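Local coordinates for protein transcriptional regulator I2 (Pseudomonas fluorescens, PDB 4MXM) that acts as a Crohn's disease-associated superantigen and, as a TetR-family member with a helix-turn-helix region, probably binds DNA as a transcriptional regulator, at residues E74-N79 against A132-L137; R96-I101 against L191-L196; C103-I108 against S174-W179. All coordinates share one frame; numbering follows the deposited sequence.

Interaction 1 of 3, residues E74-N79 against A132-L137; sequences ETIHYN and AHVLAL
I76 and L137 make the main apolar meeting of two helices, 64-89 and 128-154, that run nearly parallel here, their local axes 15° apart and 10.3 Å at closest approach. At this spacing the side chains, not the backbones, make the contact, and long branched residues suit it. I76 uses both branches: its CG2 lies 3.7 Å from CB of L137, while its CD1 reaches CG1 of V134, also at 3.7 Å. The division follows from chi1 of -62°, which sets CG2 opposite the backbone N and CG1 opposite the carbonyl carbon, and from an extended chi2 that carries CD1 outward. The contact thus aligns helix 128-154, in the TetR-type C-terminal region, with the long helix 64-89 that follows the helix-turn-helix region.

Aromatic contact comes from H77. Methyl CD2 of L137 sits over one face of its imidazole, 3.3 Å from NE2 of H77, a close approach, and CD1 of L137 lies over the ring more distantly. H133 approaches less closely: its CE1 lies near CE1 of H77, so that the edge of the H133 ring points to the other imidazole. ND1 of H133 has a weak bond to E73.

No hydrogen bond joins the two segments. Their hold is therefore van der Waals contact, and the NE2 atoms of H77 and H133, 5.3 Å apart, could weigh against both rings being protonated together.

Interaction 2 of 3, residues R96-I101 against L191-L196; sequences RVLALI and LAEEAL
L98, on helix 93-108, lays its two methyls against different parts of helix 188-199. Chi1 of -180° places its CG trans to N, and chi2 then splits the fork: CD1 goes to A192, 3.5 Å from that residue's carbonyl O, and CD2 to the carboxylate of E193, 3.5 Å from OE2. E193 gets there although its CB starts out pointing away, because its chain bends at chi2 (-78°) and folds the acid back over the leucine. This is a van der Waals contact between a methyl and a carboxylate oxygen, with no hydrogen bond between them, at the partly exposed border of the interface.

L196 has the same kind of fork. Its CD1 lies 3.7 Å from CG1 of V97, and its CD2 lies 4.0 Å from CB of L98, so its fork spans the adjacent residues V97 and L98. The two helices belong to the C-terminal, all-helical part of the TetR fold and meet with their local axes 9.2 Å apart and their directions at 126°. Such a spacing suits the alanines on helix 188-199, whose short side chains let the larger groups opposite come close to the backbone.

I101 uses this. Its CG2 packs 3.7 Å from CB of A195 and also touches A192, while CD1, at the end of an extended chi2, reaches 3.9 Å from the backbone N of L196. F168 of the second subunit packs against A195 and L191 of this chain, and the backbone N of D161, also of the second subunit, is hydrogen-bonded to OE1 of E194.

Interaction 3 of 3, residues C103-I108 against S174-W179; sequences CELQSI and SWTTTW
I108 meets T176 and T177 at the end of helix 93-108, and these three residues bury the most surface in the contact. The isoleucine's CB is directed toward the 3-10 segment 175-178, and the side chain divides its work between its two branches. With chi1 at -73°, CG2 lies 3.5 Å from CG2 of T177, methyl against methyl, and 3.9 Å from OG1 of T176. CD1, at the tip of an extended chi2, lies against the backbone of S174, 3.7 Å from its N.

T176 is the buried threonine. Its OG1 would be a poor neighbour for I108 CG2 and for CD2 of L105, which also lies 3.9 Å from it, but the hydroxyl is hydrogen-bonded to the carbonyl O of L173, one turn back, so a polar atom can sit among aliphatic groups.

T177 suits the exposed border because its two branches face different needs: the methyl CG2 rests against CG2 of I108, and OG1 bonds at 3.2 Å to the carbonyl O of S174, the C=O...OG1 angle being 163°.

L173 of helix 162-174 packs on L105 and I108, and L188 and L191 of helix 188-199 lie against L105. Within the all-helical TetR C-terminal region, the contact thus seats the turn after helix 162-174 on the end of helix 93-108, beside the second subunit, whose F168 packs against T176.

Helix 93-108 carries one side of both interaction 2 and interaction 3, whose centres are 12 Å apart and which touch directly: CH2 of W179 lies 3.5 Å from CD1 of L191, and CD1 of L105 lies 3.8 Å from CA of A192. In sequence, interaction 3 is nested within the loop that interaction 2 closes, and both reach the second subunit, where F168 is a common partner. Interaction 1 stands apart from that subunit, its centre about 19 Å from that of interaction 3 and 23 Å from that of interaction 2. It still meets interaction 3 where ND2 of N79 packs 3.4 Å from CB of S107.

Interaction 1 of 3, residues E74-N79 against A132-L137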
# COMPACT_ATOMS: atom_id res chain seq x y z
N GLU A 74 -13.06 -16.20 -8.67
CA GLU A 74 -14.30 -16.06 -7.91
C GLU A 74 -14.27 -14.81 -7.04
O GLU A 74 -15.24 -14.05 -7.00
CB GLU A 74 -14.53 -17.29 -7.03
CG GLU A 74 -15.79 -17.23 -6.19
CD GLU A 74 -17.01 -17.72 -6.94
OE1 GLU A 74 -16.85 -18.40 -7.97
OE2 GLU A 74 -18.14 -17.43 -6.49
N THR A 75 -13.15 -14.62 -6.35
CA THR A 75 -13.00 -13.52 -5.41
C THR A 75 -12.98 -12.16 -6.11
O THR A 75 -13.57 -11.20 -5.63
CB THR A 75 -11.71 -13.67 -4.59
OG1 THR A 75 -11.56 -15.03 -4.18
CG2 THR A 75 -11.76 -12.77 -3.36
N ILE A 76 -12.29 -12.10 -7.25
CA ILE A 76 -12.22 -10.87 -8.03
C ILE A 76 -13.57 -10.56 -8.66
O ILE A 76 -14.05 -9.43 -8.58
CB ILE A 76 -11.15 -10.96 -9.13
CG1 ILE A 76 -9.77 -11.17 -8.52
CG2 ILE A 76 -11.17 -9.71 -9.99
CD1 ILE A 76 -8.69 -11.47 -9.53
N HIS A 77 -14.18 -11.57 -9.27
CA HIS A 77 -15.50 -11.43 -9.89
C HIS A 77 -16.53 -10.91 -8.90
O HIS A 77 -17.33 -10.03 -9.23
CB HIS A 77 -15.97 -12.77 -10.46
CG HIS A 77 -15.73 -12.92 -11.93
ND1 HIS A 77 -15.16 -14.06 -12.47
CD2 HIS A 77 -15.98 -12.10 -12.97
CE1 HIS A 77 -15.07 -13.92 -13.78
NE2 HIS A 77 -15.56 -12.74 -14.11
N TYR A 78 -16.51 -11.45 -7.69
CA TYR A 78 -17.45 -11.05 -6.65
C TYR A 78 -17.22 -9.60 -6.25
O TYR A 78 -18.16 -8.80 -6.21
CB TYR A 78 -17.31 -11.96 -5.42
CG TYR A 78 -18.26 -11.62 -4.30
CD1 TYR A 78 -19.60 -11.94 -4.38
CD2 TYR A 78 -17.81 -10.97 -3.15
CE1 TYR A 78 -20.48 -11.63 -3.36
CE2 TYR A 78 -18.67 -10.66 -2.12
CZ TYR A 78 -20.01 -10.99 -2.23
OH TYR A 78 -20.88 -10.69 -1.21
N ASN A 79 -15.97 -9.26 -5.94
CA ASN A 79 -15.59 -7.91 -5.56
C ASN A 79 -15.97 -6.87 -6.60
O ASN A 79 -16.56 -5.84 -6.28
CB ASN A 79 -14.09 -7.84 -5.27
CG ASN A 79 -13.78 -7.51 -3.83
OD1 ASN A 79 -14.68 -7.39 -3.00
ND2 ASN A 79 -12.49 -7.35 -3.51
N ALA A 132 -3.34 -15.00 -17.20
CA ALA A 132 -3.88 -14.22 -18.30
C ALA A 132 -5.30 -13.73 -18.03
O ALA A 132 -5.61 -12.56 -18.25
CB ALA A 132 -3.83 -15.02 -19.59
N HIS A 133 -6.16 -14.63 -17.55
CA HIS A 133 -7.55 -14.28 -17.30
C HIS A 133 -7.71 -13.44 -16.03
O HIS A 133 -8.58 -12.57 -15.96
CB HIS A 133 -8.43 -15.52 -17.23
CG HIS A 133 -9.90 -15.22 -17.17
ND1 HIS A 133 -10.66 -15.47 -16.05
CD2 HIS A 133 -10.74 -14.67 -18.08
CE1 HIS A 133 -11.91 -15.10 -16.27
NE2 HIS A 133 -11.98 -14.61 -17.50
N VAL A 134 -6.88 -13.72 -15.03
CA VAL A 134 -6.89 -12.94 -13.79
C VAL A 134 -6.53 -11.49 -14.08
O VAL A 134 -7.17 -10.57 -13.57
CB VAL A 134 -5.93 -13.53 -12.74
CG1 VAL A 134 -5.76 -12.58 -11.57
CG2 VAL A 134 -6.44 -14.88 -12.25
N LEU A 135 -5.50 -11.29 -14.90
CA LEU A 135 -5.08 -9.96 -15.31
C LEU A 135 -6.18 -9.24 -16.09
O LEU A 135 -6.32 -8.02 -16.00
CB LEU A 135 -3.80 -10.02 -16.14
CG LEU A 135 -2.53 -10.35 -15.36
CD1 LEU A 135 -1.32 -10.40 -16.27
CD2 LEU A 135 -2.33 -9.35 -14.24
N ALA A 136 -6.95 -10.01 -16.85
CA ALA A 136 -8.08 -9.46 -17.58
C ALA A 136 -9.15 -8.97 -16.61
O ALA A 136 -9.78 -7.93 -16.84
CB ALA A 136 -8.66 -10.50 -18.53
N LEU A 137 -9.35 -9.71 -15.53
CA LEU A 137 -10.31 -9.33 -14.50
C LEU A 137 -9.84 -8.09 -13.74
O LEU A 137 -10.64 -7.24 -13.38
CB LEU A 137 -10.53 -10.49 -13.53
CG LEU A 137 -11.13 -11.77 -14.12
CD1 LEU A 137 -11.11 -12.90 -13.10
CD2 LEU A 137 -12.54 -11.52 -14.61

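Interaction 2 of 3, residues R96-I101 against L191-L196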
# COMPACT_ATOMS: atom_id res chain seq x y z
N ARG A 96 -20.68 8.14 -6.24
CA ARG A 96 -20.11 7.08 -7.06
C ARG A 96 -18.64 6.87 -6.73
O ARG A 96 -18.16 5.74 -6.66
CB ARG A 96 -20.31 7.37 -8.55
CG ARG A 96 -21.74 7.18 -9.03
CD ARG A 96 -21.96 7.72 -10.44
NE ARG A 96 -21.12 7.05 -11.43
CZ ARG A 96 -21.39 5.87 -11.97
NH1 ARG A 96 -22.47 5.20 -11.60
NH2 ARG A 96 -20.57 5.34 -12.87
N VAL A 97 -17.92 7.97 -6.53
CA VAL A 97 -16.53 7.90 -6.10
C VAL A 97 -16.46 7.30 -4.70
O VAL A 97 -15.62 6.44 -4.42
CB VAL A 97 -15.87 9.29 -6.09
CG1 VAL A 97 -14.43 9.20 -5.60
CG2 VAL A 97 -15.92 9.91 -7.48
N LEU A 98 -17.35 7.76 -3.83
CA LEU A 98 -17.41 7.27 -2.45
C LEU A 98 -17.73 5.78 -2.41
O LEU A 98 -17.24 5.06 -1.54
CB LEU A 98 -18.46 8.05 -1.65
CG LEU A 98 -18.63 7.65 -0.19
CD1 LEU A 98 -17.34 7.90 0.58
CD2 LEU A 98 -19.80 8.39 0.45
N ALA A 99 -18.55 5.33 -3.36
CA ALA A 99 -18.92 3.93 -3.45
C ALA A 99 -17.70 3.05 -3.71
O ALA A 99 -17.54 1.99 -3.10
CB ALA A 99 -19.96 3.72 -4.54
N LEU A 100 -16.82 3.50 -4.60
CA LEU A 100 -15.62 2.75 -4.94
C LEU A 100 -14.60 2.77 -3.81
O LEU A 100 -13.92 1.78 -3.56
CB LEU A 100 -15.00 3.29 -6.23
CG LEU A 100 -15.86 3.19 -7.49
CD1 LEU A 100 -15.03 3.46 -8.73
CD2 LEU A 100 -16.54 1.83 -7.57
N ILE A 101 -14.48 3.92 -3.14
CA ILE A 101 -13.57 4.04 -2.01
C ILE A 101 -14.00 3.09 -0.89
O ILE A 101 -13.18 2.35 -0.34
CB ILE A 101 -13.52 5.48 -1.48
CG1 ILE A 101 -12.80 6.39 -2.47
CG2 ILE A 101 -12.83 5.53 -0.12
CD1 ILE A 101 -12.86 7.86 -2.13
N LEU A 191 -13.95 6.64 7.57
CA LEU A 191 -12.67 6.57 6.87
C LEU A 191 -12.85 6.85 5.38
O LEU A 191 -12.04 7.53 4.76
CB LEU A 191 -12.04 5.19 7.07
CG LEU A 191 -10.76 4.90 6.29
CD1 LEU A 191 -9.68 5.92 6.64
CD2 LEU A 191 -10.27 3.49 6.55
N ALA A 192 -13.93 6.31 4.81
CA ALA A 192 -14.23 6.49 3.40
C ALA A 192 -14.55 7.95 3.08
O ALA A 192 -14.15 8.46 2.03
CB ALA A 192 -15.38 5.59 2.98
N GLU A 193 -15.26 8.61 3.98
CA GLU A 193 -15.60 10.02 3.80
C GLU A 193 -14.36 10.90 3.85
O GLU A 193 -14.28 11.91 3.14
CB GLU A 193 -16.61 10.47 4.86
CG GLU A 193 -17.99 9.82 4.75
CD GLU A 193 -18.85 10.41 3.64
OE1 GLU A 193 -18.35 11.25 2.87
OE2 GLU A 193 -20.04 10.02 3.55
N GLU A 194 -13.40 10.53 4.69
CA GLU A 194 -12.14 11.25 4.77
C GLU A 194 -11.34 11.12 3.48
O GLU A 194 -10.76 12.09 2.99
CB GLU A 194 -11.30 10.76 5.96
CG GLU A 194 -11.72 11.35 7.29
CD GLU A 194 -11.44 12.84 7.38
OE1 GLU A 194 -10.42 13.30 6.82
OE2 GLU A 194 -12.24 13.56 8.01
N ALA A 195 -11.32 9.90 2.93
CA ALA A 195 -10.63 9.65 1.67
C ALA A 195 -11.27 10.43 0.53
O ALA A 195 -10.58 10.87 -0.39
CB ALA A 195 -10.62 8.16 1.36
N LEU A 196 -12.58 10.60 0.60
CA LEU A 196 -13.32 11.36 -0.39
C LEU A 196 -12.97 12.84 -0.29
O LEU A 196 -12.77 13.51 -1.30
CB LEU A 196 -14.83 11.17 -0.19
CG LEU A 196 -15.73 11.72 -1.29
CD1 LEU A 196 -15.59 10.87 -2.55
CD2 LEU A 196 -17.18 11.77 -0.84

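Interaction 3 of 3, residues C103-I108 against S174-W179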
# COMPACT_ATOMS: atom_id res chain seq x y z
N CYS A 103 -15.94 0.39 -1.04
CA CYS A 103 -15.83 -1.01 -1.44
C CYS A 103 -14.40 -1.52 -1.34
O CYS A 103 -14.15 -2.61 -0.83
CB CYS A 103 -16.35 -1.22 -2.86
SG CYS A 103 -18.15 -1.19 -3.01
N GLU A 104 -13.45 -0.71 -1.81
CA GLU A 104 -12.05 -1.09 -1.79
C GLU A 104 -11.53 -1.23 -0.35
O GLU A 104 -10.80 -2.17 -0.04
CB GLU A 104 -11.20 -0.09 -2.57
CG GLU A 104 -9.75 -0.49 -2.73
CD GLU A 104 -9.12 0.07 -3.99
OE1 GLU A 104 -9.49 -0.40 -5.09
OE2 GLU A 104 -8.27 0.97 -3.89
N LEU A 105 -11.93 -0.29 0.51
CA LEU A 105 -11.55 -0.34 1.92
C LEU A 105 -12.06 -1.60 2.61
O LEU A 105 -11.36 -2.20 3.42
CB LEU A 105 -12.06 0.91 2.65
CG LEU A 105 -11.33 2.22 2.35
CD1 LEU A 105 -12.04 3.39 3.02
CD2 LEU A 105 -9.88 2.14 2.81
N GLN A 106 -13.29 -1.98 2.28
CA GLN A 106 -13.90 -3.19 2.84
C GLN A 106 -13.11 -4.44 2.49
O GLN A 106 -12.95 -5.34 3.32
CB GLN A 106 -15.35 -3.33 2.37
CG GLN A 106 -16.31 -2.35 3.03
CD GLN A 106 -17.67 -2.31 2.36
OE1 GLN A 106 -17.86 -2.86 1.28
NE2 GLN A 106 -18.63 -1.66 3.01
N SER A 107 -12.60 -4.50 1.26
CA SER A 107 -11.79 -5.62 0.83
C SER A 107 -10.41 -5.56 1.47
O SER A 107 -9.84 -6.59 1.86
CB SER A 107 -11.66 -5.64 -0.70
OG SER A 107 -10.93 -4.51 -1.16
N ILE A 108 -9.87 -4.35 1.57
CA ILE A 108 -8.56 -4.12 2.18
C ILE A 108 -8.55 -4.57 3.64
O ILE A 108 -7.60 -5.22 4.09
CB ILE A 108 -8.17 -2.63 2.09
CG1 ILE A 108 -7.78 -2.27 0.66
CG2 ILE A 108 -7.02 -2.32 3.02
CD1 ILE A 108 -7.55 -0.78 0.46
N SER A 174 -4.56 1.39 0.70
CA SER A 174 -3.94 0.13 1.09
C SER A 174 -3.09 0.29 2.35
O SER A 174 -2.93 -0.65 3.12
CB SER A 174 -3.11 -0.46 -0.05
OG SER A 174 -1.94 0.30 -0.27
N TRP A 175 -2.55 1.49 2.55
CA TRP A 175 -1.72 1.78 3.71
C TRP A 175 -2.55 1.85 5.00
O TRP A 175 -2.00 1.86 6.11
CB TRP A 175 -0.95 3.09 3.50
CG TRP A 175 -0.03 3.47 4.62
CD1 TRP A 175 -0.19 4.51 5.49
CD2 TRP A 175 1.19 2.82 4.99
NE1 TRP A 175 0.85 4.54 6.38
CE2 TRP A 175 1.72 3.52 6.09
CE3 TRP A 175 1.89 1.72 4.49
CZ2 TRP A 175 2.91 3.15 6.71
CZ3 TRP A 175 3.08 1.35 5.11
CH2 TRP A 175 3.57 2.06 6.20
N THR A 176 -3.87 1.88 4.86
CA THR A 176 -4.76 1.96 6.01
C THR A 176 -4.69 0.73 6.92
O THR A 176 -5.11 0.78 8.07
CB THR A 176 -6.23 2.18 5.59
OG1 THR A 176 -6.65 1.12 4.72
CG2 THR A 176 -6.38 3.52 4.86
N THR A 177 -4.14 -0.37 6.41
CA THR A 177 -3.98 -1.58 7.21
C THR A 177 -3.01 -1.37 8.37
O THR A 177 -3.02 -2.13 9.33
CB THR A 177 -3.46 -2.76 6.36
OG1 THR A 177 -2.23 -2.40 5.72
CG2 THR A 177 -4.47 -3.17 5.31
N THR A 178 -2.19 -0.33 8.27
CA THR A 178 -1.14 -0.09 9.25
C THR A 178 -1.57 0.85 10.38
O THR A 178 -0.84 1.01 11.36
CB THR A 178 0.13 0.48 8.59
OG1 THR A 178 -0.12 1.82 8.16
CG2 THR A 178 0.54 -0.37 7.40
N TRP A 179 -2.74 1.48 10.25
CA TRP A 179 -3.14 2.47 11.24
C TRP A 179 -4.63 2.51 11.60
O TRP A 179 -5.00 3.05 12.65
CB TRP A 179 -2.67 3.87 10.83
CG TRP A 179 -3.25 4.37 9.53
CD1 TRP A 179 -2.70 4.24 8.28
CD2 TRP A 179 -4.47 5.09 9.36
NE1 TRP A 179 -3.52 4.83 7.35
CE2 TRP A 179 -4.61 5.36 7.98
CE3 TRP A 179 -5.47 5.54 10.23
CZ2 TRP A 179 -5.70 6.05 7.46
CZ3 TRP A 179 -6.55 6.22 9.71
CH2 TRP A 179 -6.66 6.47 8.34